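Local coordinates for protein reducing end xylose-releasing exo-oligoxylanase (Bacillus halodurans, PDB 1WU4) that hydrolyses xylooligosaccharides of three or more units, releasing xylose from the reducing end with inversion of anomeric configuration, at residues G322-N327 / V344-N349; S264-A269 / R358-C363; K290-F295 / M329-S334; Y303-Y306 / P312-E315; M76-Q81 / L364-M369. The protein carries 1 engineered substitution. One frame throughout, in Å; residues are numbered along the deposited sequence.

Contact 1 (G322-N327 / V344-N349); sequences GLIATN and VDLFWN
I324 lays its CG2 methyl against the backbone of F347, 3.7 Å from F347 CA, and the same methyl reaches the branch point of L346, at 4.0 Å from L346 CG. With CG2 anti to the backbone N and CG1 beside it (chi1 -70°), I324 sends one branch at the facing helix backbone while the other meets L346 CD2. The I324 and L346 side chains cross at about a right angle, so I324 CG2 meets the methine CG of L346 while the methylene CG1 of I324 faces L346 CD2.

The second half of the contact is a ring on a small residue. F347, its CG anti to the backbone N (chi1 177°), brings its ring against A325. A325 CB comes to 3.7 Å from F347 CE1, and A325 CA makes an off-centre CH-pi contact, 4.3 Å from the F347 ring centroid. A325, with only a methyl, is probably what lets the ring come this close to the backbone. Cut back to an alanine, F347 would probably no longer fill the space beside A325, opening a gap there.

The axes of 322-327 and 344-348 approach to 8.7 Å at 140°, a roughly antiparallel pairing of two helices that follow each other in the chain of the (alpha/alpha)6 barrel. Helix 358-372 packs against both: A368 touches A325 and F347, and Y365 meets F347 edge-to-face.

Contact 2 (S264-A269 / R358-C363); sequences SYRVAA and RYYDNC
Y360 and R266 meet nearly perpendicular: ring and guanidinium planes stand 79° apart, and the two side chains cross at about a right angle. The phenol oxygen makes the closest approach. Y360 OH sits over one face of the guanidinium, 3.1 Å above the plane and shifted toward its rim, so it lies 3.2 Å from R266 NE, and R266 CD is almost as near, at 3.3 Å from the same Y360 OH. The approach over the face gives the NE-H a poor angle, and the pair is a close packing contact and not a hydrogen bond. Further along, R266 NH1 lies near the plane of the Y360 ring at its edge, 3.9 Å from Y360 CE1. The bend of R266 at its third torsion (chi3 -62°) helps turn the guanidinium across the end of the tyrosine.

The polar ends are occupied by others. Y360 OH hydrogen-bonds S262 O, while R266 NH2 holds S197 OG and NH1 forms a salt bridge with E70 OE2.

E70 is probably the proton donor, and the R266 side chain is also about 3 Å from that of D263, probably the proton acceptor. Helices 265-278 and 358-372 thus meet in the active-site region of the barrel. With its oxygen on the guanidinium face and its bond given to S262, Y360 is likely to limit how far R266 can tilt, leaving the in-plane N-H groups to their own acceptors.

Contact 3 (K290-F295 / M329-S334); sequences KIQAFF and MGSLAS
Q292 and S331 are joined by one buried hydrogen bond: Q292 NE2 donates to S331 OG at 3.0 Å, fairly straight at 158°, and the oxygen lies only 3° out of the Q292 amide plane. The side chain gets there by running extended beyond CG (chi2 -171°), straight out from helix 282-295. NE2 also donates to N327 O, near the end of helix 320-329, and S331 OG in turn bonds A340 O, so amide and hydroxyl form a short relay.

In the (alpha/alpha)6 barrel this ties one helix to the link between two others, for S331 opens a 3-10 turn (331-333) just after helix 320-329. A leucine in place of Q292 would probably leave S331 OG without this donor and N327 O without its side-chain partner.

Packing comes from outside the two segments: Q292 lies against Y339 and N343, and N343 also touches S331. S334 OG, further along, bonds N289 OD1.

Contact 4 (Y303-Y306 / P312-E315); sequences YRRY and PFEE
Backbone bonds pair R305 with F313 and E315: R305 N donates to E315 O at 3.0 Å, and F313 N to R305 O at the same 3.0 Å. Y306 and P312 form an antiparallel non-hydrogen-bonded pair, and with five residues joining the two segments this is a short beta hairpin.

Side-chain bonds add to it. R305 grips E315 side-on in a salt bridge, NE at 2.8 Å and NH2 at 2.9 Å from the one oxygen, E315 OE1, both from the same side above the carboxylate plane, the two flat groups 47° apart. R304 NH1 gives a hydrogen bond to a backbone carbonyl, F313 O, at 3.0 Å in its guanidinium plane, while its NH2 pairs with D302.

Apolar contacts follow. R305 CD lies over the F313 ring face, 3.9 Å from the centroid, and Y306 CD1 touches P312 CB at 3.8 Å.

R305 thus works three ways at this surface: its backbone makes two of the pairing bonds, its methylene chain covers F313, and its salt bridge, backed by a cation-pi contact with F261, is likely to steady the guanidinium.

Contact 5 (M76-Q81 / L364-M369); sequences MMMAVQ and LYLFAM
The sulfur of M78 is met by two side chains of helix 358-372: L366 CD2 touches M78 SD at 3.8 Å, and the F367 ring lies beneath it, its centroid 5.1 Å from M78 SD. That second approach, 25° off the ring normal, is a Met-aromatic contact at some distance. The closer contact is a CH-pi one: M78 CE sits over the F367 face, 3.9 Å from the centroid and offset toward the rim.

M78 reaches this place as an extended chain beyond CG (chi2 163°), crossing F367 at about a right angle, so CG and CE both touch the ring, with SD between them farther off; M78 CG packs on F367 CE1 at 3.8 Å. M77 adds a lighter touch, with M77 CG 4.1 Å from F367 CE1, and its chain then bends away.

The four touching side chains are all buried and apolar in their contact. Y74 meets F367 edge-to-face and F376 also meets the F367 ring, while F40 and L39 of helix 25-40 pack on M78 and L366 respectively.

The segments 76-81 and 364-369 run in roughly the same direction, 31° apart, their axes 11.2 Å from each other at closest approach. Segments 283 residues apart, on an early helix and the last one, thus pack together, consistent with the way an (alpha/alpha)6 barrel of family 8 closes its ring.

Contacts 1, 3 and 5 are buried, contact 2 is partly so, and contact 4 lies at the surface, its centre about 23 Å from the centre of the chain. Helix 358-372 serves both contact 2 and contact 5, while contacts 1 and 3 share helix 320-329, which supplies the first and leads into the turn of the second. The chemistry follows position: contacts 1 and 5 are apolar packing between helices, contact 3 is one buried hydrogen bond, contact 2 sets a tyrosine oxygen on an arginine by the active site, and contact 4 uses strand pairing and a salt bridge. Contacts 3 and 4 meet through F294, F295, Y303 and Y306.

Contact 1 (G322-N327 / V344-N349)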
# COMPACT_ATOMS: atom_id res chain seq x y z
N GLY A 322 -3.12 -12.48 4.27
CA GLY A 322 -2.45 -11.23 3.94
C GLY A 322 -1.01 -11.26 4.43
O GLY A 322 -0.11 -10.78 3.74
N LEU A 323 -0.79 -11.81 5.62
CA LEU A 323 0.56 -11.91 6.16
C LEU A 323 1.43 -12.76 5.23
O LEU A 323 2.55 -12.39 4.91
CB LEU A 323 0.52 -12.50 7.58
CG LEU A 323 1.87 -12.74 8.28
CD1 LEU A 323 2.75 -11.50 8.20
CD2 LEU A 323 1.61 -13.11 9.74
N ILE A 324 0.89 -13.90 4.79
CA ILE A 324 1.62 -14.79 3.88
C ILE A 324 1.99 -14.03 2.60
O ILE A 324 3.13 -14.09 2.14
CB ILE A 324 0.76 -16.02 3.50
CG1 ILE A 324 0.62 -16.94 4.71
CG2 ILE A 324 1.39 -16.76 2.32
CD1 ILE A 324 -0.32 -18.12 4.48
N ALA A 325 1.02 -13.32 2.03
CA ALA A 325 1.25 -12.56 0.81
C ALA A 325 2.34 -11.50 0.96
O ALA A 325 3.20 -11.37 0.10
CB ALA A 325 -0.05 -11.91 0.35
N THR A 326 2.30 -10.75 2.06
CA THR A 326 3.29 -9.71 2.26
C THR A 326 4.69 -10.28 2.51
O THR A 326 5.67 -9.73 2.00
CB THR A 326 2.91 -8.75 3.41
OG1 THR A 326 2.79 -9.49 4.64
CG2 THR A 326 1.59 -8.05 3.10
N ASN A 327 4.78 -11.37 3.26
CA ASN A 327 6.08 -11.97 3.52
C ASN A 327 6.68 -12.48 2.21
O ASN A 327 7.89 -12.40 2.00
CB ASN A 327 5.97 -13.12 4.53
CG ASN A 327 5.84 -12.63 5.95
OD1 ASN A 327 6.08 -11.45 6.25
ND2 ASN A 327 5.47 -13.53 6.86
N VAL A 344 7.68 -17.75 -1.19
CA VAL A 344 7.00 -17.63 -2.47
C VAL A 344 6.18 -18.90 -2.72
O VAL A 344 5.05 -18.82 -3.20
CB VAL A 344 8.01 -17.39 -3.62
CG1 VAL A 344 7.31 -17.49 -4.97
CG2 VAL A 344 8.64 -16.01 -3.46
N ASP A 345 6.73 -20.06 -2.37
CA ASP A 345 6.00 -21.31 -2.56
C ASP A 345 4.77 -21.36 -1.65
O ASP A 345 3.70 -21.81 -2.07
CB ASP A 345 6.89 -22.53 -2.25
CG ASP A 345 7.94 -22.77 -3.32
OD1 ASP A 345 7.75 -22.33 -4.47
OD2 ASP A 345 8.96 -23.42 -2.99
N LEU A 346 4.92 -20.90 -0.41
CA LEU A 346 3.80 -20.91 0.52
C LEU A 346 2.66 -20.07 -0.05
O LEU A 346 1.51 -20.49 -0.04
CB LEU A 346 4.23 -20.34 1.88
CG LEU A 346 3.14 -20.26 2.95
CD1 LEU A 346 2.60 -21.65 3.24
CD2 LEU A 346 3.71 -19.63 4.22
N PHE A 347 3.00 -18.89 -0.56
CA PHE A 347 2.02 -17.99 -1.14
C PHE A 347 1.34 -18.64 -2.34
O PHE A 347 0.11 -18.59 -2.48
CB PHE A 347 2.71 -16.68 -1.54
CG PHE A 347 1.81 -15.69 -2.23
CD1 PHE A 347 0.55 -15.39 -1.72
CD2 PHE A 347 2.24 -15.03 -3.37
CE1 PHE A 347 -0.27 -14.44 -2.34
CE2 PHE A 347 1.44 -14.07 -4.00
CZ PHE A 347 0.18 -13.78 -3.48
N TRP A 348 2.12 -19.28 -3.21
CA TRP A 348 1.55 -19.93 -4.38
C TRP A 348 0.53 -21.00 -3.95
O TRP A 348 -0.50 -21.17 -4.59
CB TRP A 348 2.65 -20.58 -5.22
CG TRP A 348 2.15 -21.16 -6.52
CD1 TRP A 348 1.63 -22.40 -6.72
CD2 TRP A 348 2.10 -20.49 -7.78
NE1 TRP A 348 1.26 -22.55 -8.04
CE2 TRP A 348 1.54 -21.39 -8.71
CE3 TRP A 348 2.47 -19.21 -8.22
CZ2 TRP A 348 1.34 -21.06 -10.06
CZ3 TRP A 348 2.27 -18.88 -9.56
CH2 TRP A 348 1.71 -19.80 -10.46
N ASN A 349 0.83 -21.68 -2.86
CA ASN A 349 -0.04 -22.74 -2.36
C ASN A 349 -1.13 -22.25 -1.41
O ASN A 349 -1.79 -23.06 -0.75
CB ASN A 349 0.81 -23.81 -1.68
CG ASN A 349 1.73 -24.52 -2.65
OD1 ASN A 349 2.93 -24.64 -2.41
ND2 ASN A 349 1.17 -25.00 -3.75

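Contact 2 (S264-A269 / R358-C363)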
# COMPACT_ATOMS: atom_id res chain seq x y z
N SER A 264 0.98 -3.67 10.12
CA SER A 264 2.38 -4.07 10.03
C SER A 264 2.77 -4.97 8.88
O SER A 264 3.89 -4.89 8.38
CB SER A 264 2.81 -4.78 11.32
OG SER A 264 2.40 -4.08 12.48
N TYR A 265 1.87 -5.85 8.48
CA TYR A 265 2.17 -6.80 7.41
C TYR A 265 2.68 -6.14 6.14
O TYR A 265 3.53 -6.70 5.44
CB TYR A 265 0.93 -7.65 7.10
CG TYR A 265 0.34 -8.37 8.29
CD1 TYR A 265 1.06 -8.53 9.47
CD2 TYR A 265 -0.95 -8.91 8.22
CE1 TYR A 265 0.51 -9.21 10.56
CE2 TYR A 265 -1.50 -9.59 9.30
CZ TYR A 265 -0.77 -9.74 10.46
OH TYR A 265 -1.32 -10.41 11.53
N ARG A 266 2.18 -4.95 5.85
CA ARG A 266 2.57 -4.24 4.64
C ARG A 266 4.01 -3.76 4.60
O ARG A 266 4.54 -3.49 3.52
CB ARG A 266 1.61 -3.08 4.40
CG ARG A 266 0.19 -3.56 4.19
CD ARG A 266 -0.82 -2.43 4.17
NE ARG A 266 -0.86 -1.72 5.44
CZ ARG A 266 -1.83 -0.90 5.80
NH1 ARG A 266 -2.86 -0.68 4.98
NH2 ARG A 266 -1.78 -0.28 6.97
N VAL A 267 4.66 -3.67 5.76
CA VAL A 267 6.05 -3.23 5.80
C VAL A 267 6.94 -4.12 4.93
O VAL A 267 7.72 -3.62 4.12
CB VAL A 267 6.57 -3.19 7.25
CG1 VAL A 267 8.08 -2.95 7.26
CG2 VAL A 267 5.87 -2.09 8.03
N ALA A 268 6.82 -5.44 5.08
CA ALA A 268 7.63 -6.36 4.29
C ALA A 268 7.35 -6.19 2.80
O ALA A 268 8.27 -6.21 1.98
CB ALA A 268 7.35 -7.80 4.70
N ALA A 269 6.08 -6.01 2.45
CA ALA A 269 5.70 -5.83 1.05
C ALA A 269 6.30 -4.54 0.49
O ALA A 269 6.81 -4.53 -0.63
CB ALA A 269 4.18 -5.80 0.91
N ARG A 358 -12.77 -11.23 3.23
CA ARG A 358 -11.77 -11.46 2.20
C ARG A 358 -11.03 -10.19 1.76
O ARG A 358 -9.89 -10.25 1.29
CB ARG A 358 -12.43 -12.10 0.98
CG ARG A 358 -13.61 -11.30 0.43
CD ARG A 358 -14.27 -11.99 -0.75
NE ARG A 358 -15.37 -11.21 -1.31
CZ ARG A 358 -16.53 -10.99 -0.71
NH1 ARG A 358 -16.78 -11.50 0.49
NH2 ARG A 358 -17.46 -10.26 -1.32
N TYR A 359 -11.68 -9.04 1.92
CA TYR A 359 -11.13 -7.74 1.51
C TYR A 359 -9.65 -7.42 1.71
O TYR A 359 -8.89 -7.33 0.74
CB TYR A 359 -11.97 -6.62 2.14
CG TYR A 359 -11.35 -5.24 2.04
CD1 TYR A 359 -11.25 -4.58 0.81
CD2 TYR A 359 -10.84 -4.60 3.17
CE1 TYR A 359 -10.65 -3.32 0.72
CE2 TYR A 359 -10.25 -3.34 3.09
CZ TYR A 359 -10.16 -2.71 1.86
OH TYR A 359 -9.56 -1.47 1.79
N TYR A 360 -9.22 -7.23 2.96
CA TYR A 360 -7.84 -6.86 3.24
C TYR A 360 -6.81 -7.87 2.74
O TYR A 360 -5.84 -7.51 2.07
CB TYR A 360 -7.64 -6.60 4.74
CG TYR A 360 -6.30 -6.00 5.10
CD1 TYR A 360 -5.90 -4.76 4.58
CD2 TYR A 360 -5.44 -6.65 5.97
CE1 TYR A 360 -4.67 -4.19 4.93
CE2 TYR A 360 -4.21 -6.09 6.33
CZ TYR A 360 -3.83 -4.87 5.80
OH TYR A 360 -2.63 -4.31 6.16
N ASP A 361 -7.03 -9.14 3.07
CA ASP A 361 -6.13 -10.20 2.66
C ASP A 361 -5.97 -10.24 1.15
O ASP A 361 -4.86 -10.35 0.64
CB ASP A 361 -6.65 -11.55 3.12
CG ASP A 361 -6.79 -11.63 4.61
OD1 ASP A 361 -5.87 -12.16 5.27
OD2 ASP A 361 -7.82 -11.14 5.13
N ASN A 362 -7.08 -10.15 0.44
CA ASN A 362 -7.04 -10.23 -1.01
C ASN A 362 -6.43 -9.03 -1.70
O ASN A 362 -5.89 -9.17 -2.80
CB ASN A 362 -8.44 -10.54 -1.54
CG ASN A 362 -8.88 -11.94 -1.15
OD1 ASN A 362 -8.13 -12.68 -0.52
ND2 ASN A 362 -10.11 -12.31 -1.51
N CYS A 363 -6.48 -7.85 -1.08
CA CYS A 363 -5.84 -6.68 -1.68
C CYS A 363 -4.34 -6.94 -1.62
O CYS A 363 -3.63 -6.77 -2.61
CB CYS A 363 -6.17 -5.40 -0.92
SG CYS A 363 -7.82 -4.74 -1.23

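Contact 3 (K290-F295 / M329-S334)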
# COMPACT_ATOMS: atom_id res chain seq x y z
N LYS A 290 15.13 -11.50 8.46
CA LYS A 290 14.72 -11.54 9.86
C LYS A 290 13.25 -11.92 9.99
O LYS A 290 12.89 -12.80 10.78
CB LYS A 290 14.95 -10.19 10.54
CG LYS A 290 16.41 -9.80 10.73
CD LYS A 290 16.52 -8.42 11.36
CE LYS A 290 17.96 -7.93 11.35
NZ LYS A 290 18.07 -6.54 11.88
N ILE A 291 12.39 -11.24 9.23
CA ILE A 291 10.96 -11.52 9.29
C ILE A 291 10.67 -12.95 8.86
O ILE A 291 9.93 -13.67 9.53
CB ILE A 291 10.16 -10.57 8.37
CG1 ILE A 291 10.34 -9.12 8.81
CG2 ILE A 291 8.68 -10.95 8.41
CD1 ILE A 291 9.63 -8.12 7.90
N GLN A 292 11.24 -13.36 7.73
CA GLN A 292 11.01 -14.71 7.24
C GLN A 292 11.57 -15.75 8.21
O GLN A 292 10.95 -16.80 8.43
CB GLN A 292 11.59 -14.87 5.84
CG GLN A 292 10.91 -13.95 4.82
CD GLN A 292 11.31 -14.23 3.38
OE1 GLN A 292 12.37 -14.81 3.11
NE2 GLN A 292 10.48 -13.79 2.44
N ALA A 293 12.72 -15.47 8.81
CA ALA A 293 13.30 -16.40 9.77
C ALA A 293 12.34 -16.56 10.95
O ALA A 293 12.14 -17.66 11.47
CB ALA A 293 14.65 -15.89 10.26
N PHE A 294 11.73 -15.45 11.38
CA PHE A 294 10.80 -15.48 12.49
C PHE A 294 9.60 -16.38 12.22
O PHE A 294 9.13 -17.09 13.12
CB PHE A 294 10.30 -14.07 12.81
CG PHE A 294 9.35 -14.02 13.97
CD1 PHE A 294 9.82 -14.16 15.27
CD2 PHE A 294 7.98 -13.88 13.76
CE1 PHE A 294 8.94 -14.16 16.35
CE2 PHE A 294 7.09 -13.88 14.83
CZ PHE A 294 7.57 -14.02 16.13
N PHE A 295 9.11 -16.37 10.99
CA PHE A 295 7.95 -17.18 10.63
C PHE A 295 8.27 -18.56 10.06
O PHE A 295 7.37 -19.36 9.83
CB PHE A 295 7.07 -16.40 9.66
CG PHE A 295 6.29 -15.29 10.31
CD1 PHE A 295 5.23 -15.59 11.16
CD2 PHE A 295 6.63 -13.96 10.11
CE1 PHE A 295 4.52 -14.58 11.81
CE2 PHE A 295 5.93 -12.94 10.75
CZ PHE A 295 4.88 -13.25 11.61
N MET A 329 5.97 -11.26 -0.85
CA MET A 329 6.33 -10.09 -1.65
C MET A 329 7.66 -9.53 -1.15
O MET A 329 8.45 -8.98 -1.92
CB MET A 329 5.23 -9.02 -1.54
CG MET A 329 5.45 -7.78 -2.40
SD MET A 329 3.89 -6.94 -2.69
CE MET A 329 4.46 -5.29 -3.09
N GLY A 330 7.91 -9.69 0.15
CA GLY A 330 9.16 -9.22 0.72
C GLY A 330 10.37 -9.88 0.11
O GLY A 330 11.46 -9.32 0.13
N SER A 331 10.19 -11.08 -0.44
CA SER A 331 11.29 -11.81 -1.06
C SER A 331 11.98 -11.03 -2.17
O SER A 331 13.13 -11.32 -2.52
CB SER A 331 10.81 -13.15 -1.59
OG SER A 331 10.40 -14.00 -0.54
N LEU A 332 11.30 -10.03 -2.74
CA LEU A 332 11.91 -9.23 -3.80
C LEU A 332 13.11 -8.45 -3.27
O LEU A 332 13.96 -8.00 -4.04
CB LEU A 332 10.88 -8.26 -4.39
CG LEU A 332 9.80 -8.89 -5.28
CD1 LEU A 332 8.69 -7.89 -5.52
CD2 LEU A 332 10.41 -9.34 -6.60
N ALA A 333 13.19 -8.31 -1.95
CA ALA A 333 14.30 -7.59 -1.32
C ALA A 333 15.39 -8.54 -0.82
O ALA A 333 16.40 -8.09 -0.29
CB ALA A 333 13.78 -6.74 -0.16
N SER A 334 15.19 -9.84 -0.99
CA SER A 334 16.18 -10.83 -0.58
C SER A 334 15.96 -12.08 -1.41
O SER A 334 15.61 -13.14 -0.89
CB SER A 334 16.02 -11.15 0.91
OG SER A 334 17.14 -11.90 1.38

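Contact 4 (Y303-Y306 / P312-E315)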
# COMPACT_ATOMS: atom_id res chain seq x y z
N TYR A 303 -0.58 -18.38 13.32
CA TYR A 303 -0.09 -17.01 13.35
C TYR A 303 -0.88 -16.20 14.37
O TYR A 303 -2.11 -16.26 14.41
CB TYR A 303 -0.24 -16.32 11.98
CG TYR A 303 0.66 -16.82 10.87
CD1 TYR A 303 1.79 -17.60 11.13
CD2 TYR A 303 0.40 -16.46 9.55
CE1 TYR A 303 2.64 -18.00 10.09
CE2 TYR A 303 1.24 -16.84 8.52
CZ TYR A 303 2.35 -17.61 8.78
OH TYR A 303 3.17 -17.96 7.73
N ARG A 304 -0.17 -15.43 15.19
CA ARG A 304 -0.79 -14.62 16.24
C ARG A 304 -0.44 -13.16 16.07
O ARG A 304 0.18 -12.75 15.09
CB ARG A 304 -0.26 -15.02 17.62
CG ARG A 304 -0.11 -16.50 17.89
CD ARG A 304 -1.45 -17.18 18.01
NE ARG A 304 -1.30 -18.56 18.44
CZ ARG A 304 -0.98 -18.94 19.67
NH1 ARG A 304 -0.79 -18.03 20.62
NH2 ARG A 304 -0.85 -20.23 19.96
N ARG A 305 -0.87 -12.38 17.06
CA ARG A 305 -0.51 -10.98 17.15
C ARG A 305 0.76 -11.19 17.98
O ARG A 305 0.77 -12.03 18.89
CB ARG A 305 -1.52 -10.19 17.98
CG ARG A 305 -1.10 -8.74 18.25
CD ARG A 305 -1.93 -8.07 19.34
NE ARG A 305 -3.33 -7.91 18.96
CZ ARG A 305 -3.81 -6.89 18.25
NH1 ARG A 305 -3.01 -5.93 17.82
NH2 ARG A 305 -5.11 -6.82 17.99
N TYR A 306 1.83 -10.48 17.67
CA TYR A 306 3.08 -10.63 18.42
C TYR A 306 3.59 -9.27 18.86
O TYR A 306 3.38 -8.27 18.16
CB TYR A 306 4.18 -11.25 17.56
CG TYR A 306 3.85 -12.57 16.91
CD1 TYR A 306 4.04 -13.77 17.59
CD2 TYR A 306 3.34 -12.61 15.62
CE1 TYR A 306 3.72 -14.99 17.00
CE2 TYR A 306 3.02 -13.82 15.02
CZ TYR A 306 3.21 -15.00 15.71
OH TYR A 306 2.87 -16.19 15.10
N PRO A 312 4.43 -13.95 21.70
CA PRO A 312 3.08 -14.16 21.16
C PRO A 312 1.92 -13.86 22.10
O PRO A 312 2.01 -14.05 23.31
CB PRO A 312 3.11 -15.63 20.77
CG PRO A 312 3.92 -16.23 21.89
CD PRO A 312 5.06 -15.24 22.05
N PHE A 313 0.83 -13.39 21.51
CA PHE A 313 -0.41 -13.11 22.22
C PHE A 313 -1.27 -14.34 21.93
O PHE A 313 -0.96 -15.11 21.02
CB PHE A 313 -1.12 -11.89 21.64
CG PHE A 313 -0.57 -10.57 22.10
CD1 PHE A 313 -1.16 -9.89 23.15
CD2 PHE A 313 0.52 -10.00 21.45
CE1 PHE A 313 -0.68 -8.65 23.56
CE2 PHE A 313 1.01 -8.76 21.85
CZ PHE A 313 0.41 -8.08 22.91
N GLU A 314 -2.35 -14.52 22.69
CA GLU A 314 -3.24 -15.64 22.43
C GLU A 314 -4.01 -15.36 21.15
O GLU A 314 -4.29 -16.27 20.37
CB GLU A 314 -4.24 -15.82 23.58
CG GLU A 314 -3.64 -16.36 24.86
CD GLU A 314 -4.70 -16.65 25.91
OE1 GLU A 314 -5.63 -17.43 25.62
OE2 GLU A 314 -4.61 -16.09 27.02
N GLU A 315 -4.33 -14.09 20.92
CA GLU A 315 -5.08 -13.69 19.74
C GLU A 315 -4.41 -14.09 18.43
O GLU A 315 -3.22 -13.85 18.22
CB GLU A 315 -5.33 -12.17 19.74
CG GLU A 315 -6.01 -11.68 18.47
CD GLU A 315 -6.38 -10.21 18.50
OE1 GLU A 315 -5.68 -9.42 19.17
OE2 GLU A 315 -7.38 -9.84 17.85

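Contact 5 (M76-Q81 / L364-M369)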
# COMPACT_ATOMS: atom_id res chain seq x y z
N MET A 76 -7.59 1.73 -7.51
CA MET A 76 -7.11 2.55 -8.61
C MET A 76 -5.71 2.10 -9.02
O MET A 76 -5.41 2.00 -10.21
CB MET A 76 -7.12 4.03 -8.20
CG MET A 76 -8.52 4.63 -8.24
SD MET A 76 -8.66 6.21 -7.38
CE MET A 76 -7.54 7.22 -8.34
N MET A 77 -4.86 1.80 -8.05
CA MET A 77 -3.51 1.34 -8.37
C MET A 77 -3.58 0.01 -9.13
O MET A 77 -2.87 -0.19 -10.11
CB MET A 77 -2.67 1.18 -7.10
CG MET A 77 -1.23 0.75 -7.37
SD MET A 77 -0.32 1.86 -8.47
CE MET A 77 0.22 3.11 -7.31
N MET A 78 -4.44 -0.89 -8.66
CA MET A 78 -4.59 -2.19 -9.32
C MET A 78 -5.09 -2.00 -10.75
O MET A 78 -4.57 -2.61 -11.69
CB MET A 78 -5.59 -3.05 -8.54
CG MET A 78 -5.11 -3.42 -7.14
SD MET A 78 -6.45 -4.00 -6.08
CE MET A 78 -5.54 -4.45 -4.59
N ALA A 79 -6.11 -1.16 -10.91
CA ALA A 79 -6.68 -0.91 -12.23
C ALA A 79 -5.68 -0.33 -13.23
O ALA A 79 -5.64 -0.76 -14.38
CB ALA A 79 -7.89 0.01 -12.11
N VAL A 80 -4.87 0.64 -12.81
CA VAL A 80 -3.91 1.21 -13.74
C VAL A 80 -2.81 0.19 -14.07
O VAL A 80 -2.33 0.15 -15.20
CB VAL A 80 -3.31 2.55 -13.22
CG1 VAL A 80 -2.46 2.32 -11.99
CG2 VAL A 80 -2.51 3.21 -14.33
N GLN A 81 -2.43 -0.64 -13.10
CA GLN A 81 -1.42 -1.66 -13.36
C GLN A 81 -1.96 -2.67 -14.38
O GLN A 81 -1.21 -3.23 -15.18
CB GLN A 81 -1.04 -2.41 -12.08
CG GLN A 81 -0.23 -1.60 -11.07
CD GLN A 81 1.09 -1.11 -11.64
OE1 GLN A 81 1.65 -1.72 -12.55
NE2 GLN A 81 1.61 -0.02 -11.08
N LEU A 364 -3.87 -7.36 -0.45
CA LEU A 364 -2.45 -7.66 -0.26
C LEU A 364 -2.03 -8.80 -1.18
O LEU A 364 -0.92 -8.80 -1.72
CB LEU A 364 -2.18 -8.03 1.21
CG LEU A 364 -1.92 -6.88 2.20
CD1 LEU A 364 -2.92 -5.75 1.99
CD2 LEU A 364 -1.99 -7.42 3.62
N TYR A 365 -2.93 -9.75 -1.37
CA TYR A 365 -2.71 -10.91 -2.21
C TYR A 365 -2.48 -10.48 -3.67
O TYR A 365 -1.50 -10.89 -4.30
CB TYR A 365 -3.92 -11.84 -2.11
CG TYR A 365 -3.73 -13.25 -2.63
CD1 TYR A 365 -3.79 -14.34 -1.76
CD2 TYR A 365 -3.57 -13.49 -3.99
CE1 TYR A 365 -3.70 -15.64 -2.24
CE2 TYR A 365 -3.47 -14.80 -4.48
CZ TYR A 365 -3.54 -15.86 -3.59
OH TYR A 365 -3.49 -17.15 -4.08
N LEU A 366 -3.38 -9.65 -4.21
CA LEU A 366 -3.22 -9.22 -5.59
C LEU A 366 -1.95 -8.39 -5.78
O LEU A 366 -1.26 -8.55 -6.79
CB LEU A 366 -4.44 -8.42 -6.07
CG LEU A 366 -4.37 -7.91 -7.52
CD1 LEU A 366 -4.09 -9.06 -8.48
CD2 LEU A 366 -5.68 -7.23 -7.89
N PHE A 367 -1.63 -7.52 -4.83
CA PHE A 367 -0.41 -6.73 -4.96
C PHE A 367 0.81 -7.65 -5.03
O PHE A 367 1.70 -7.44 -5.85
CB PHE A 367 -0.25 -5.76 -3.78
CG PHE A 367 -1.08 -4.51 -3.90
CD1 PHE A 367 -1.18 -3.82 -5.11
CD2 PHE A 367 -1.72 -3.99 -2.78
CE1 PHE A 367 -1.91 -2.64 -5.21
CE2 PHE A 367 -2.45 -2.80 -2.87
CZ PHE A 367 -2.55 -2.13 -4.08
N ALA A 368 0.83 -8.68 -4.19
CA ALA A 368 1.94 -9.63 -4.18
C ALA A 368 1.99 -10.43 -5.48
O ALA A 368 3.07 -10.73 -5.99
CB ALA A 368 1.81 -10.56 -2.99
N MET A 369 0.83 -10.77 -6.03
CA MET A 369 0.78 -11.52 -7.28
C MET A 369 1.35 -10.66 -8.40
O MET A 369 2.08 -11.15 -9.26
CB MET A 369 -0.66 -11.92 -7.61
CG MET A 369 -0.76 -13.13 -8.53
SD MET A 369 -0.09 -14.63 -7.76
CE MET A 369 -1.56 -15.36 -7.08